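Local coordinates for protein-L-isoaspartate O-methyltransferase beta-aspartate methyltransferase (Plasmodium falciparum, PDB 2PBF), which probably transfers a methyl group from S-adenosyl-L-methionine to isoaspartyl residues of damaged proteins, a first step in their repair, at residues E156-D164 with L179-G187. Residues are numbered along the deposited sequence; the frame is centred on the assembly and turned at random.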
loop_
_atom_site.group_PDB
_atom_site.type_symbol
_atom_site.label_atom_id
_atom_site.label_comp_id
_atom_site.label_asym_id
_atom_site.label_seq_id
_atom_site.Cartn_x
_atom_site.Cartn_y
_atom_site.Cartn_z
ATOM N N GLU A 156 2.782 20.882 -4.790
ATOM C CA GLU A 156 3.194 19.515 -4.462
ATOM C C GLU A 156 2.600 18.495 -5.409
ATOM O O GLU A 156 3.269 17.542 -5.758
ATOM C CB GLU A 156 2.903 19.152 -3.010
ATOM C CG GLU A 156 1.655 19.749 -2.437
ATOM C CD GLU A 156 1.871 20.262 -1.034
ATOM O OE1 GLU A 156 3.023 20.636 -0.728
ATOM O OE2 GLU A 156 0.896 20.292 -0.243
ATOM N N LYS A 157 1.363 18.724 -5.853
ATOM C CA LYS A 157 0.733 17.861 -6.856
ATOM C C LYS A 157 1.579 17.727 -8.123
ATOM O O LYS A 157 1.796 16.602 -8.616
ATOM C CB LYS A 157 -0.677 18.348 -7.192
ATOM C CG LYS A 157 -1.435 17.503 -8.210
ATOM C CD LYS A 157 -2.848 18.065 -8.396
ATOM C CE LYS A 157 -3.357 17.904 -9.827
ATOM N NZ LYS A 157 -4.864 17.935 -9.904
ATOM N N LYS A 158 2.031 18.867 -8.656
ATOM C CA LYS A 158 2.916 18.902 -9.833
ATOM C C LYS A 158 4.230 18.187 -9.509
ATOM O O LYS A 158 4.732 17.382 -10.292
ATOM C CB LYS A 158 3.188 20.349 -10.264
ATOM C CG LYS A 158 4.122 20.489 -11.485
ATOM C CD LYS A 158 4.488 21.947 -11.783
ATOM C CE LYS A 158 5.596 22.036 -12.841
ATOM N NZ LYS A 158 6.279 23.382 -12.858
ATOM N N GLU A 159 4.754 18.486 -8.326
ATOM C CA GLU A 159 6.027 17.963 -7.849
ATOM C C GLU A 159 6.058 16.448 -7.671
ATOM O O GLU A 159 7.091 15.817 -7.902
ATOM C CB GLU A 159 6.359 18.651 -6.530
ATOM C CG GLU A 159 7.684 18.284 -5.933
ATOM C CD GLU A 159 7.712 18.515 -4.424
ATOM O OE1 GLU A 159 7.146 19.542 -3.948
ATOM O OE2 GLU A 159 8.304 17.654 -3.726
ATOM N N LEU A 160 4.936 15.859 -7.249
ATOM C CA LEU A 160 4.847 14.406 -7.064
ATOM C C LEU A 160 4.956 13.661 -8.386
ATOM O O LEU A 160 5.412 12.528 -8.429
ATOM C CB LEU A 160 3.526 14.023 -6.388
ATOM C CG LEU A 160 3.410 14.034 -4.868
ATOM C CD1 LEU A 160 1.948 13.986 -4.463
ATOM C CD2 LEU A 160 4.172 12.870 -4.225
ATOM N N GLY A 161 4.523 14.294 -9.472
ATOM C CA GLY A 161 4.455 13.606 -10.752
ATOM C C GLY A 161 3.351 12.572 -10.855
ATOM O O GLY A 161 2.318 12.671 -10.189
ATOM N N LEU A 162 3.594 11.572 -11.697
ATOM C CA LEU A 162 2.622 10.565 -12.058
ATOM C C LEU A 162 3.076 9.191 -11.564
ATOM O O LEU A 162 4.286 8.930 -11.445
ATOM C CB LEU A 162 2.430 10.547 -13.574
ATOM C CG LEU A 162 1.900 11.841 -14.198
ATOM C CD1 LEU A 162 2.037 11.806 -15.716
ATOM C CD2 LEU A 162 0.463 12.028 -13.808
ATOM N N PHE A 163 2.100 8.326 -11.274
ATOM C CA PHE A 163 2.381 7.047 -10.635
ATOM C C PHE A 163 1.794 5.865 -11.383
ATOM O O PHE A 163 0.632 5.853 -11.758
ATOM C CB PHE A 163 1.915 7.058 -9.170
ATOM C CG PHE A 163 2.743 7.950 -8.295
ATOM C CD1 PHE A 163 3.884 7.460 -7.649
ATOM C CD2 PHE A 163 2.415 9.290 -8.143
ATOM C CE1 PHE A 163 4.659 8.295 -6.858
ATOM C CE2 PHE A 163 3.180 10.138 -7.354
ATOM C CZ PHE A 163 4.309 9.645 -6.705
ATOM N N ASP A 164 2.621 4.862 -11.592
ATOM C CA ASP A 164 2.194 3.657 -12.268
ATOM C C ASP A 164 1.309 2.799 -11.360
ATOM O O ASP A 164 0.475 2.027 -11.845
ATOM C CB ASP A 164 3.416 2.895 -12.737
ATOM C CG ASP A 164 4.368 3.781 -13.533
ATOM O OD1 ASP A 164 4.032 4.111 -14.701
ATOM O OD2 ASP A 164 5.436 4.166 -12.991
ATOM N N LEU A 179 -6.142 11.609 -6.759
ATOM C CA LEU A 179 -5.609 10.285 -7.039
ATOM C C LEU A 179 -5.767 9.985 -8.522
ATOM O O LEU A 179 -4.870 9.415 -9.133
ATOM C CB LEU A 179 -6.202 9.207 -6.111
ATOM C CG LEU A 179 -5.918 9.421 -4.606
ATOM C CD1 LEU A 179 -6.640 8.449 -3.715
ATOM C CD2 LEU A 179 -4.446 9.388 -4.285
ATOM N N VAL A 180 -6.880 10.422 -9.114
ATOM C CA VAL A 180 -7.062 10.324 -10.573
ATOM C C VAL A 180 -6.017 11.143 -11.337
ATOM O O VAL A 180 -5.544 10.733 -12.400
ATOM C CB VAL A 180 -8.518 10.705 -11.015
ATOM C CG1 VAL A 180 -8.615 10.954 -12.528
ATOM C CG2 VAL A 180 -9.479 9.632 -10.599
ATOM N N ASP A 181 -5.661 12.303 -10.807
ATOM C CA ASP A 181 -4.660 13.149 -11.476
ATOM C C ASP A 181 -3.232 12.680 -11.274
ATOM O O ASP A 181 -2.356 12.989 -12.071
ATOM C CB ASP A 181 -4.808 14.608 -11.029
ATOM C CG ASP A 181 -6.110 15.230 -11.515
ATOM O OD1 ASP A 181 -6.746 14.655 -12.432
ATOM O OD2 ASP A 181 -6.494 16.272 -10.969
ATOM N N LEU A 182 -3.000 11.938 -10.200
ATOM C CA LEU A 182 -1.667 11.447 -9.871
ATOM C C LEU A 182 -1.357 10.213 -10.690
ATOM O O LEU A 182 -0.229 9.776 -10.745
ATOM C CB LEU A 182 -1.546 11.177 -8.370
ATOM C CG LEU A 182 -1.390 12.380 -7.430
ATOM C CD1 LEU A 182 -1.185 11.899 -6.010
ATOM C CD2 LEU A 182 -0.248 13.313 -7.824
ATOM N N LEU A 183 -2.374 9.686 -11.360
ATOM C CA LEU A 183 -2.292 8.425 -12.051
ATOM C C LEU A 183 -1.675 8.558 -13.448
ATOM O O LEU A 183 -2.114 9.382 -14.254
ATOM C CB LEU A 183 -3.699 7.819 -12.113
ATOM C CG LEU A 183 -3.919 6.362 -12.519
ATOM C CD1 LEU A 183 -3.164 5.422 -11.575
ATOM C CD2 LEU A 183 -5.410 6.059 -12.528
ATOM N N ALA A 184 -0.672 7.726 -13.733
ATOM C CA ALA A 184 -0.031 7.682 -15.049
ATOM C C ALA A 184 -0.832 6.884 -16.079
ATOM O O ALA A 184 -1.675 6.036 -15.738
ATOM C CB ALA A 184 1.405 7.115 -14.945
ATOM N N GLU A 185 -0.555 7.149 -17.350
ATOM C CA GLU A 185 -1.117 6.348 -18.418
ATOM C C GLU A 185 -0.779 4.886 -18.153
ATOM O O GLU A 185 0.370 4.559 -17.859
ATOM C CB GLU A 185 -0.558 6.800 -19.768
ATOM C CG GLU A 185 -0.942 5.907 -20.947
ATOM C CD GLU A 185 -2.406 6.035 -21.349
ATOM O OE1 GLU A 185 -3.079 7.009 -20.896
ATOM O OE2 GLU A 185 -2.866 5.156 -22.129
ATOM N N ASN A 186 -1.792 4.022 -18.237
ATOM C CA ASN A 186 -1.649 2.585 -17.984
ATOM C C ASN A 186 -1.470 2.200 -16.520
ATOM O O ASN A 186 -1.348 1.007 -16.206
ATOM C CB ASN A 186 -0.498 1.966 -18.792
ATOM C CG ASN A 186 -0.688 2.085 -20.290
ATOM O OD1 ASN A 186 0.289 2.278 -21.030
ATOM N ND2 ASN A 186 -1.933 1.975 -20.751
ATOM N N GLY A 187 -1.431 3.199 -15.638
ATOM C CA GLY A 187 -1.289 2.958 -14.207
ATOM C C GLY A 187 -2.567 2.358 -13.646
ATOM O O GLY A 187 -3.666 2.548 -14.240
HETATM O O HOH W 1 1.854 2.747 -16.032
#
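The side chain of Lys157 sets out with CG anti to the backbone N (chi1 -179°), and a bend at chi3 (146°) carries its ammonium group to Asp181. Asp181 turns its CG anti to its backbone carbonyl carbon (chi1 -67°). Lys157 NZ then meets Asp181 OD2 at 2.6 Å in a salt bridge. The ammonium comes from the anti side of that oxygen and somewhat out of the carboxylate plane. This charged pair ties helix 154-160 to the end of helix 177-182.

Next to the salt bridge, Leu182 packs against the end of helix 154-160 and the residue after it. Leu182 CD1 packs on Leu160 CD1 at 4.1 Å. Leu182 CD2 lies 3.5 Å from Gly161 O. Gly161 has positive phi and takes the chain out of the helix.

From there the backbones pair in parallel around Phe163 and Leu183. Phe163 N donates to Leu182 O at 2.8 Å, nearly head-on to the carbonyl although the N-H itself is bent. The same oxygen sits near the plane of the Phe163 ring, at its edge, and receives a CA-H contact from Leu162. Ala184 N donates back to Phe163 O at 3.0 Å, almost straight, but from above the carbonyl plane. Leu162 CB rests against Ala184 CB at 3.8 Å.

Further on, one water donates to both Asp164 OD1 and Glu185 O. It joins Asp164 to the type II turn from Ala184 to Gly187. The other carboxylate oxygen, Asp164 OD2, accepts a bond from Arg83 N. Arg83 also forms a cation-pi contact with the Phe163 ring.

The contact lies where strand 163-168 begins and the chain, after helix 177-182, turns back into the neighbouring parallel strand 187-195. This is the closing end of a beta-alpha-beta crossover, as in the Rossmann-like fold of S-adenosylmethionine-dependent methyltransferases.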